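PDB 3LYK: stringent starvation protein A homolog from Haemophilus influenzae, which probably associates with the RNA polymerase holoenzyme, but not with the core enzyme, to form an equimolar complex, and belongs to the glutathione S-transferase superfamily. Local coordinates for residues B[132-145]-B[171-185]. Residues are numbered along the deposited sequence; the frame is centred on the assembly and turned at random.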
ATOM      1  N   LEU B 132     -14.182  18.530   1.199  1.00 48.83           N
ATOM      2  CA  LEU B 132     -15.013  17.784   2.129  1.00 48.26           C
ATOM      3  C   LEU B 132     -16.503  18.163   2.028  1.00 48.24           C
ATOM      4  O   LEU B 132     -17.376  17.288   2.021  1.00 47.38           O
ATOM      5  CB  LEU B 132     -14.467  17.897   3.555  1.00 48.08           C
ATOM      6  CG  LEU B 132     -13.239  16.989   3.763  1.00 47.89           C
ATOM      7  CD1 LEU B 132     -12.328  17.531   4.815  1.00 47.20           C
ATOM      8  CD2 LEU B 132     -13.650  15.549   4.082  1.00 46.62           C
ATOM      9  N   LEU B 133     -16.789  19.456   1.913  1.00 48.63           N
ATOM     10  CA  LEU B 133     -18.165  19.886   1.648  1.00 49.86           C
ATOM     11  C   LEU B 133     -18.700  19.257   0.347  1.00 49.91           C
ATOM     12  O   LEU B 133     -19.807  18.721   0.322  1.00 49.88           O
ATOM     13  CB  LEU B 133     -18.306  21.425   1.676  1.00 49.92           C
ATOM     14  CG  LEU B 133     -18.338  22.040   3.095  1.00 50.73           C
ATOM     15  CD1 LEU B 133     -18.428  23.572   3.037  1.00 53.19           C
ATOM     16  CD2 LEU B 133     -19.473  21.472   3.993  1.00 50.37           C
ATOM     17  N   GLY B 134     -17.874  19.260  -0.697  1.00 50.15           N
ATOM     18  CA  GLY B 134     -18.207  18.631  -1.976  1.00 50.45           C
ATOM     19  C   GLY B 134     -18.655  17.179  -1.900  1.00 50.71           C
ATOM     20  O   GLY B 134     -19.535  16.766  -2.654  1.00 50.79           O
ATOM     21  N   ILE B 135     -18.075  16.397  -0.992  1.00 50.39           N
ATOM     22  CA  ILE B 135     -18.484  14.981  -0.863  1.00 50.05           C
ATOM     23  C   ILE B 135     -19.597  14.714   0.156  1.00 50.08           C
ATOM     24  O   ILE B 135     -19.978  13.570   0.392  1.00 49.90           O
ATOM     25  CB  ILE B 135     -17.274  13.991  -0.723  1.00 50.20           C
ATOM     26  CG1 ILE B 135     -16.375  14.335   0.471  1.00 48.78           C
ATOM     27  CG2 ILE B 135     -16.466  13.978  -2.011  1.00 49.75           C
ATOM     28  CD1 ILE B 135     -16.895  13.846   1.794  1.00 47.59           C
ATOM     29  N   ALA B 136     -20.152  15.783   0.716  1.00 50.11           N
ATOM     30  CA  ALA B 136     -21.293  15.673   1.621  1.00 50.77           C
ATOM     31  C   ALA B 136     -22.433  14.730   1.167  1.00 51.13           C
ATOM     32  O   ALA B 136     -22.979  14.002   1.985  1.00 50.64           O
ATOM     33  CB  ALA B 136     -21.850  17.060   1.925  1.00 50.63           C
ATOM     34  N   PRO B 137     -22.806  14.754  -0.132  1.00 52.25           N
ATOM     35  CA  PRO B 137     -23.896  13.871  -0.578  1.00 53.28           C
ATOM     36  C   PRO B 137     -23.684  12.391  -0.228  1.00 54.18           C
ATOM     37  O   PRO B 137     -24.645  11.655  -0.056  1.00 54.54           O
ATOM     38  CB  PRO B 137     -23.895  14.068  -2.102  1.00 53.33           C
ATOM     39  CG  PRO B 137     -23.431  15.485  -2.275  1.00 53.00           C
ATOM     40  CD  PRO B 137     -22.348  15.635  -1.227  1.00 52.08           C
ATOM     41  N   ILE B 138     -22.431  11.975  -0.124  1.00 55.49           N
ATOM     42  CA  ILE B 138     -22.056  10.639   0.342  1.00 56.86           C
ATOM     43  C   ILE B 138     -22.879  10.105   1.527  1.00 57.28           C
ATOM     44  O   ILE B 138     -23.280   8.938   1.530  1.00 57.69           O
ATOM     45  CB  ILE B 138     -20.540  10.610   0.641  1.00 57.04           C
ATOM     46  CG1 ILE B 138     -19.771  10.189  -0.609  1.00 57.35           C
ATOM     47  CG2 ILE B 138     -20.199   9.694   1.789  1.00 58.09           C
ATOM     48  CD1 ILE B 138     -19.698  11.239  -1.714  1.00 58.55           C
ATOM     49  N   PHE B 139     -23.169  10.963   2.508  1.00 57.70           N
ATOM     50  CA  PHE B 139     -23.842  10.519   3.733  1.00 57.33           C
ATOM     51  C   PHE B 139     -25.370  10.387   3.661  1.00 57.82           C
ATOM     52  O   PHE B 139     -25.979   9.709   4.492  1.00 57.93           O
ATOM     53  CB  PHE B 139     -23.432  11.401   4.903  1.00 56.74           C
ATOM     54  CG  PHE B 139     -21.943  11.501   5.088  1.00 55.57           C
ATOM     55  CD1 PHE B 139     -21.237  10.488   5.756  1.00 54.90           C
ATOM     56  CD2 PHE B 139     -21.239  12.610   4.602  1.00 53.53           C
ATOM     57  CE1 PHE B 139     -19.845  10.590   5.920  1.00 54.04           C
ATOM     58  CE2 PHE B 139     -19.859  12.729   4.778  1.00 52.36           C
ATOM     59  CZ  PHE B 139     -19.159  11.722   5.433  1.00 53.03           C
ATOM     60  N   GLN B 140     -25.994  11.015   2.674  1.00 58.42           N
ATOM     61  CA  GLN B 140     -27.447  10.874   2.498  1.00 59.14           C
ATOM     62  C   GLN B 140     -27.828   9.408   2.214  1.00 58.33           C
ATOM     63  O   GLN B 140     -29.005   9.030   2.242  1.00 58.51           O
ATOM     64  CB  GLN B 140     -27.967  11.818   1.396  1.00 59.95           C
ATOM     65  CG  GLN B 140     -27.879  11.265  -0.035  1.00 63.11           C
ATOM     66  CD  GLN B 140     -28.110  12.335  -1.102  1.00 67.46           C
ATOM     67  OE1 GLN B 140     -27.393  13.343  -1.161  1.00 69.35           O
ATOM     68  NE2 GLN B 140     -29.108  12.110  -1.963  1.00 68.37           N
ATOM     69  N   GLN B 141     -26.808   8.590   1.953  1.00 57.24           N
ATOM     70  CA  GLN B 141     -26.990   7.163   1.687  1.00 54.97           C
ATOM     71  C   GLN B 141     -26.503   6.309   2.849  1.00 52.27           C
ATOM     72  O   GLN B 141     -27.221   5.403   3.294  1.00 52.41           O
ATOM     73  CB  GLN B 141     -26.298   6.759   0.368  1.00 55.87           C
ATOM     74  CG  GLN B 141     -24.997   7.544   0.047  1.00 58.38           C
ATOM     75  CD  GLN B 141     -24.662   7.637  -1.474  1.00 62.58           C
ATOM     76  OE1 GLN B 141     -23.530   7.982  -1.858  1.00 63.05           O
ATOM     77  NE2 GLN B 141     -25.651   7.341  -2.328  1.00 62.82           N
HETATM   78  N   MSE B 142     -25.297   6.587   3.354  1.00 48.67           N
HETATM   79  CA  MSE B 142     -24.701   5.696   4.370  1.00 44.88           C
HETATM   80  C   MSE B 142     -24.071   6.433   5.544  1.00 40.97           C
HETATM   81  O   MSE B 142     -23.484   7.474   5.341  1.00 40.80           O
HETATM   82  CB  MSE B 142     -23.698   4.754   3.705  1.00 44.87           C
HETATM   83  CG  MSE B 142     -24.369   3.777   2.752  1.00 46.10           C
HETATM   84 SE   MSE B 142     -23.048   2.634   1.918  1.00 51.16          SE
HETATM   85  CE  MSE B 142     -22.443   3.854   0.516  1.00 47.21           C
ATOM     86  N   PRO B 143     -24.192   5.886   6.767  1.00 37.71           N
ATOM     87  CA  PRO B 143     -23.679   6.627   7.932  1.00 35.64           C
ATOM     88  C   PRO B 143     -22.147   6.665   8.080  1.00 33.99           C
ATOM     89  O   PRO B 143     -21.643   7.609   8.666  1.00 33.24           O
ATOM     90  CB  PRO B 143     -24.323   5.923   9.130  1.00 34.96           C
ATOM     91  CG  PRO B 143     -24.671   4.539   8.646  1.00 36.38           C
ATOM     92  CD  PRO B 143     -24.926   4.662   7.156  1.00 37.19           C
ATOM     93  N   TYR B 144     -21.417   5.666   7.574  1.00 31.60           N
ATOM     94  CA  TYR B 144     -19.946   5.724   7.601  1.00 30.02           C
ATOM     95  C   TYR B 144     -19.431   6.008   6.221  1.00 29.95           C
ATOM     96  O   TYR B 144     -20.226   6.134   5.308  1.00 30.93           O
ATOM     97  CB  TYR B 144     -19.344   4.479   8.242  1.00 28.96           C
ATOM     98  CG  TYR B 144     -19.742   4.405   9.684  1.00 28.35           C
ATOM     99  CD1 TYR B 144     -18.996   5.077  10.669  1.00 26.18           C
ATOM    100  CD2 TYR B 144     -20.889   3.717  10.068  1.00 26.97           C
ATOM    101  CE1 TYR B 144     -19.386   5.032  11.994  1.00 28.63           C
ATOM    102  CE2 TYR B 144     -21.282   3.659  11.390  1.00 26.79           C
ATOM    103  CZ  TYR B 144     -20.539   4.330  12.340  1.00 29.56           C
ATOM    104  OH  TYR B 144     -20.914   4.265  13.653  1.00 31.63           O
ATOM    105  N   PHE B 145     -18.129   6.201   6.056  1.00 29.64           N
ATOM    106  CA  PHE B 145     -17.660   6.784   4.819  1.00 30.03           C
ATOM    107  C   PHE B 145     -17.735   5.759   3.669  1.00 30.85           C
ATOM    108  O   PHE B 145     -16.855   4.909   3.536  1.00 30.22           O
ATOM    109  CB  PHE B 145     -16.260   7.348   4.991  1.00 28.57           C
ATOM    110  CG  PHE B 145     -15.877   8.294   3.938  1.00 29.94           C
ATOM    111  CD1 PHE B 145     -16.055   9.656   4.114  1.00 30.03           C
ATOM    112  CD2 PHE B 145     -15.328   7.840   2.736  1.00 31.23           C
ATOM    113  CE1 PHE B 145     -15.680  10.568   3.114  1.00 29.14           C
ATOM    114  CE2 PHE B 145     -14.935   8.743   1.737  1.00 32.46           C
ATOM    115  CZ  PHE B 145     -15.139  10.107   1.922  1.00 31.69           C
ATOM    116  N   PHE B 171     -17.454  23.746   9.863  1.00 45.76           N
ATOM    117  CA  PHE B 171     -18.226  23.498   8.643  1.00 46.20           C
ATOM    118  C   PHE B 171     -19.580  24.209   8.706  1.00 47.37           C
ATOM    119  O   PHE B 171     -20.369  23.986   9.621  1.00 47.01           O
ATOM    120  CB  PHE B 171     -18.382  21.988   8.357  1.00 45.49           C
ATOM    121  CG  PHE B 171     -17.082  21.285   7.996  1.00 44.31           C
ATOM    122  CD1 PHE B 171     -16.637  21.235   6.671  1.00 44.72           C
ATOM    123  CD2 PHE B 171     -16.302  20.682   8.979  1.00 43.34           C
ATOM    124  CE1 PHE B 171     -15.426  20.585   6.332  1.00 43.92           C
ATOM    125  CE2 PHE B 171     -15.092  20.033   8.661  1.00 44.21           C
ATOM    126  CZ  PHE B 171     -14.655  19.978   7.332  1.00 43.79           C
ATOM    127  N   THR B 172     -19.823  25.088   7.737  1.00 49.08           N
ATOM    128  CA  THR B 172     -21.113  25.782   7.603  1.00 51.05           C
ATOM    129  C   THR B 172     -21.534  25.776   6.128  1.00 52.05           C
ATOM    130  O   THR B 172     -20.691  25.594   5.223  1.00 52.94           O
ATOM    131  CB  THR B 172     -21.062  27.254   8.152  1.00 51.18           C
ATOM    132  OG1 THR B 172     -20.069  27.999   7.436  1.00 51.45           O
ATOM    133  CG2 THR B 172     -20.740  27.295   9.666  1.00 50.73           C
ATOM    134  N   GLY B 173     -22.829  25.953   5.883  1.00 53.00           N
ATOM    135  CA  GLY B 173     -23.347  25.940   4.512  1.00 53.57           C
ATOM    136  C   GLY B 173     -23.681  24.541   4.015  1.00 53.92           C
ATOM    137  O   GLY B 173     -23.864  23.614   4.820  1.00 54.06           O
ATOM    138  N   THR B 174     -23.733  24.388   2.688  1.00 53.55           N
ATOM    139  CA  THR B 174     -24.300  23.185   2.057  1.00 53.23           C
ATOM    140  C   THR B 174     -23.386  21.963   2.155  1.00 52.31           C
ATOM    141  O   THR B 174     -22.246  21.952   1.654  1.00 52.35           O
ATOM    142  CB  THR B 174     -24.741  23.434   0.579  1.00 53.52           C
ATOM    143  OG1 THR B 174     -25.586  24.586   0.534  1.00 54.23           O
ATOM    144  CG2 THR B 174     -25.526  22.216   0.016  1.00 53.94           C
ATOM    145  N   GLY B 175     -23.927  20.932   2.797  1.00 50.84           N
ATOM    146  CA  GLY B 175     -23.185  19.732   3.101  1.00 48.87           C
ATOM    147  C   GLY B 175     -22.663  19.669   4.533  1.00 47.53           C
ATOM    148  O   GLY B 175     -22.128  18.619   4.948  1.00 46.75           O
ATOM    149  N   SER B 176     -22.822  20.759   5.298  1.00 45.11           N
ATOM    150  CA  SER B 176     -22.226  20.793   6.625  1.00 43.23           C
ATOM    151  C   SER B 176     -22.979  19.962   7.665  1.00 42.17           C
ATOM    152  O   SER B 176     -22.377  19.476   8.615  1.00 41.98           O
ATOM    153  CB  SER B 176     -21.927  22.224   7.082  1.00 43.39           C
ATOM    154  OG  SER B 176     -23.109  22.929   7.409  1.00 43.80           O
ATOM    155  N   LYS B 177     -24.276  19.753   7.479  1.00 40.90           N
ATOM    156  CA  LYS B 177     -25.035  18.900   8.408  1.00 40.20           C
ATOM    157  C   LYS B 177     -24.584  17.426   8.417  1.00 38.44           C
ATOM    158  O   LYS B 177     -24.435  16.812   9.487  1.00 37.17           O
ATOM    159  CB  LYS B 177     -26.547  18.978   8.142  1.00 40.80           C
ATOM    160  CG  LYS B 177     -27.285  19.907   9.103  1.00 45.53           C
ATOM    161  CD  LYS B 177     -28.488  20.563   8.413  1.00 52.35           C
ATOM    162  CE  LYS B 177     -28.445  22.095   8.554  1.00 55.79           C
ATOM    163  NZ  LYS B 177     -29.655  22.736   7.950  1.00 58.12           N
ATOM    164  N   ALA B 178     -24.404  16.861   7.223  1.00 36.56           N
ATOM    165  CA  ALA B 178     -23.895  15.497   7.073  1.00 34.52           C
ATOM    166  C   ALA B 178     -22.458  15.328   7.630  1.00 33.04           C
ATOM    167  O   ALA B 178     -22.175  14.339   8.283  1.00 32.52           O
ATOM    168  CB  ALA B 178     -23.986  15.048   5.608  1.00 34.61           C
ATOM    169  N   ILE B 179     -21.577  16.295   7.397  1.00 32.08           N
ATOM    170  CA  ILE B 179     -20.196  16.233   7.916  1.00 32.16           C
ATOM    171  C   ILE B 179     -20.133  16.295   9.471  1.00 31.77           C
ATOM    172  O   ILE B 179     -19.406  15.516  10.107  1.00 30.74           O
ATOM    173  CB  ILE B 179     -19.274  17.318   7.311  1.00 32.16           C
ATOM    174  CG1 ILE B 179     -19.346  17.359   5.787  1.00 35.38           C
ATOM    175  CG2 ILE B 179     -17.830  17.053   7.682  1.00 33.25           C
ATOM    176  CD1 ILE B 179     -18.842  16.050   5.063  1.00 38.48           C
ATOM    177  N   LYS B 180     -20.924  17.188  10.065  1.00 29.36           N
ATOM    178  CA  LYS B 180     -21.019  17.276  11.533  1.00 28.70           C
ATOM    179  C   LYS B 180     -21.598  16.022  12.117  1.00 27.12           C
ATOM    180  O   LYS B 180     -21.142  15.558  13.157  1.00 26.65           O
ATOM    181  CB  LYS B 180     -21.897  18.468  11.948  1.00 28.56           C
ATOM    182  CG  LYS B 180     -21.240  19.813  11.743  1.00 31.68           C
ATOM    183  CD  LYS B 180     -22.316  20.916  11.775  1.00 39.90           C
ATOM    184  CE  LYS B 180     -21.713  22.302  11.941  1.00 43.63           C
ATOM    185  NZ  LYS B 180     -22.798  23.325  11.805  1.00 46.99           N
ATOM    186  N   ALA B 181     -22.623  15.478  11.466  1.00 25.98           N
ATOM    187  CA  ALA B 181     -23.203  14.212  11.921  1.00 25.72           C
ATOM    188  C   ALA B 181     -22.137  13.070  11.876  1.00 25.35           C
ATOM    189  O   ALA B 181     -22.012  12.288  12.825  1.00 25.51           O
ATOM    190  CB  ALA B 181     -24.500  13.854  11.110  1.00 25.85           C
ATOM    191  N   TYR B 182     -21.365  12.990  10.796  1.00 24.29           N
ATOM    192  CA  TYR B 182     -20.318  11.948  10.689  1.00 23.57           C
ATOM    193  C   TYR B 182     -19.266  12.106  11.797  1.00 23.05           C
ATOM    194  O   TYR B 182     -18.865  11.139  12.440  1.00 21.40           O
ATOM    195  CB  TYR B 182     -19.647  12.025   9.294  1.00 23.68           C
ATOM    196  CG  TYR B 182     -18.511  11.052   9.107  1.00 23.60           C
ATOM    197  CD1 TYR B 182     -18.770   9.679   8.935  1.00 21.25           C
ATOM    198  CD2 TYR B 182     -17.173  11.498   9.136  1.00 22.61           C
ATOM    199  CE1 TYR B 182     -17.709   8.767   8.758  1.00 23.17           C
ATOM    200  CE2 TYR B 182     -16.106  10.607   8.953  1.00 24.52           C
ATOM    201  CZ  TYR B 182     -16.379   9.244   8.765  1.00 24.14           C
ATOM    202  OH  TYR B 182     -15.330   8.380   8.616  1.00 23.06           O
HETATM  203  N   MSE B 183     -18.834  13.342  12.019  1.00 22.60           N
HETATM  204  CA  MSE B 183     -17.886  13.628  13.074  1.00 24.12           C
HETATM  205  C   MSE B 183     -18.321  13.136  14.418  1.00 23.95           C
HETATM  206  O   MSE B 183     -17.525  12.503  15.112  1.00 24.12           O
HETATM  207  CB  MSE B 183     -17.535  15.114  13.113  1.00 24.98           C
HETATM  208  CG  MSE B 183     -16.524  15.452  12.022  1.00 29.36           C
HETATM  209 SE   MSE B 183     -16.192  17.380  11.824  1.00 42.68          SE
HETATM  210  CE  MSE B 183     -14.846  17.658  13.128  1.00 39.08           C
ATOM    211  N   GLU B 184     -19.578  13.406  14.796  1.00 24.04           N
ATOM    212  CA  GLU B 184     -20.068  12.909  16.071  1.00 24.95           C
ATOM    213  C   GLU B 184     -20.038  11.372  16.084  1.00 24.62           C
ATOM    214  O   GLU B 184     -19.682  10.742  17.071  1.00 24.35           O
ATOM    215  CB  GLU B 184     -21.487  13.437  16.345  1.00 24.64           C
ATOM    216  CG  GLU B 184     -22.046  13.049  17.730  1.00 28.12           C
ATOM    217  CD  GLU B 184     -22.700  11.644  17.794  1.00 31.63           C
ATOM    218  OE1 GLU B 184     -23.124  11.085  16.741  1.00 32.57           O
ATOM    219  OE2 GLU B 184     -22.790  11.100  18.924  1.00 30.85           O
ATOM    220  N   ARG B 185     -20.426  10.772  14.969  1.00 24.96           N
ATOM    221  CA  ARG B 185     -20.529   9.308  14.885  1.00 24.79           C
ATOM    222  C   ARG B 185     -19.161   8.666  15.110  1.00 23.29           C
ATOM    223  O   ARG B 185     -19.032   7.681  15.839  1.00 23.58           O
ATOM    224  CB  ARG B 185     -21.052   8.965  13.501  1.00 25.24           C
ATOM    225  CG  ARG B 185     -21.538   7.586  13.309  1.00 27.22           C
ATOM    226  CD  ARG B 185     -22.207   7.568  11.898  1.00 30.00           C
ATOM    227  NE  ARG B 185     -23.419   8.367  11.892  1.00 29.38           N
ATOM    228  CZ  ARG B 185     -23.744   9.288  10.991  1.00 30.11           C
ATOM    229  NH1 ARG B 185     -22.994   9.545   9.926  1.00 24.54           N
ATOM    230  NH2 ARG B 185     -24.873   9.941  11.154  1.00 33.02           N
TER
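Arg-185 and the loop at Pro-143 and Tyr-144 illustrate how a long polar side chain can fasten a loop to a helix with its aliphatic and its charged parts alike. Leaving CB, the chain runs anti to the backbone N (chi1 -166°), and CG lies beside the phenol end of Tyr-144, 3.4 Å from OH and next to CZ. CD follows over the face of that ring, 3.9 Å from its centroid, in a CH-pi contact. A bend about the CG-CD bond turns NE and CZ past CB of Pro-143, which covers one face of the guanidinium; Ala-181 O lies over the opposite face. NH1 finally donates to Pro-143 O at 2.7 Å in a bent bond, in the carbonyl plane on a lone pair, although the oxygen sits 30° out of the guanidinium plane.

The same oxygen reaches the edge of the Tyr-182 ring, in its plane, 3.6 Å from CD1. Both segments belong to the all-helical C-terminal domain of the glutathione S-transferase fold, where the chain leaving helix 118-134 runs along most of helix 176-187. Tyr-182 OH is hydrogen-bonded to Asp-154 of helix 152-165, which also accepts from Phe-145 N, tying the loop, the tyrosine and a third helix together.

Nearer the start of helix 176-187, Phe-139 from the connecting segment brings CE1 to 3.3 Å from CD1 of Tyr-182, the two ring planes inclined at 38°. Its CE2 meets CD1 of Ile-179, and its CB rests on Ala-178 CB. Where the helix starts, the backbones come closest, with CA of Ala-136 4.7 Å from CA of Gly-175, the N-cap residue. Ala-136 CB stands 3.2 Å from that same Gly-175 CA, while Leu-133 sends CD2 to Phe-171 CD1 at 3.9 Å and CD1 toward Thr-172 O.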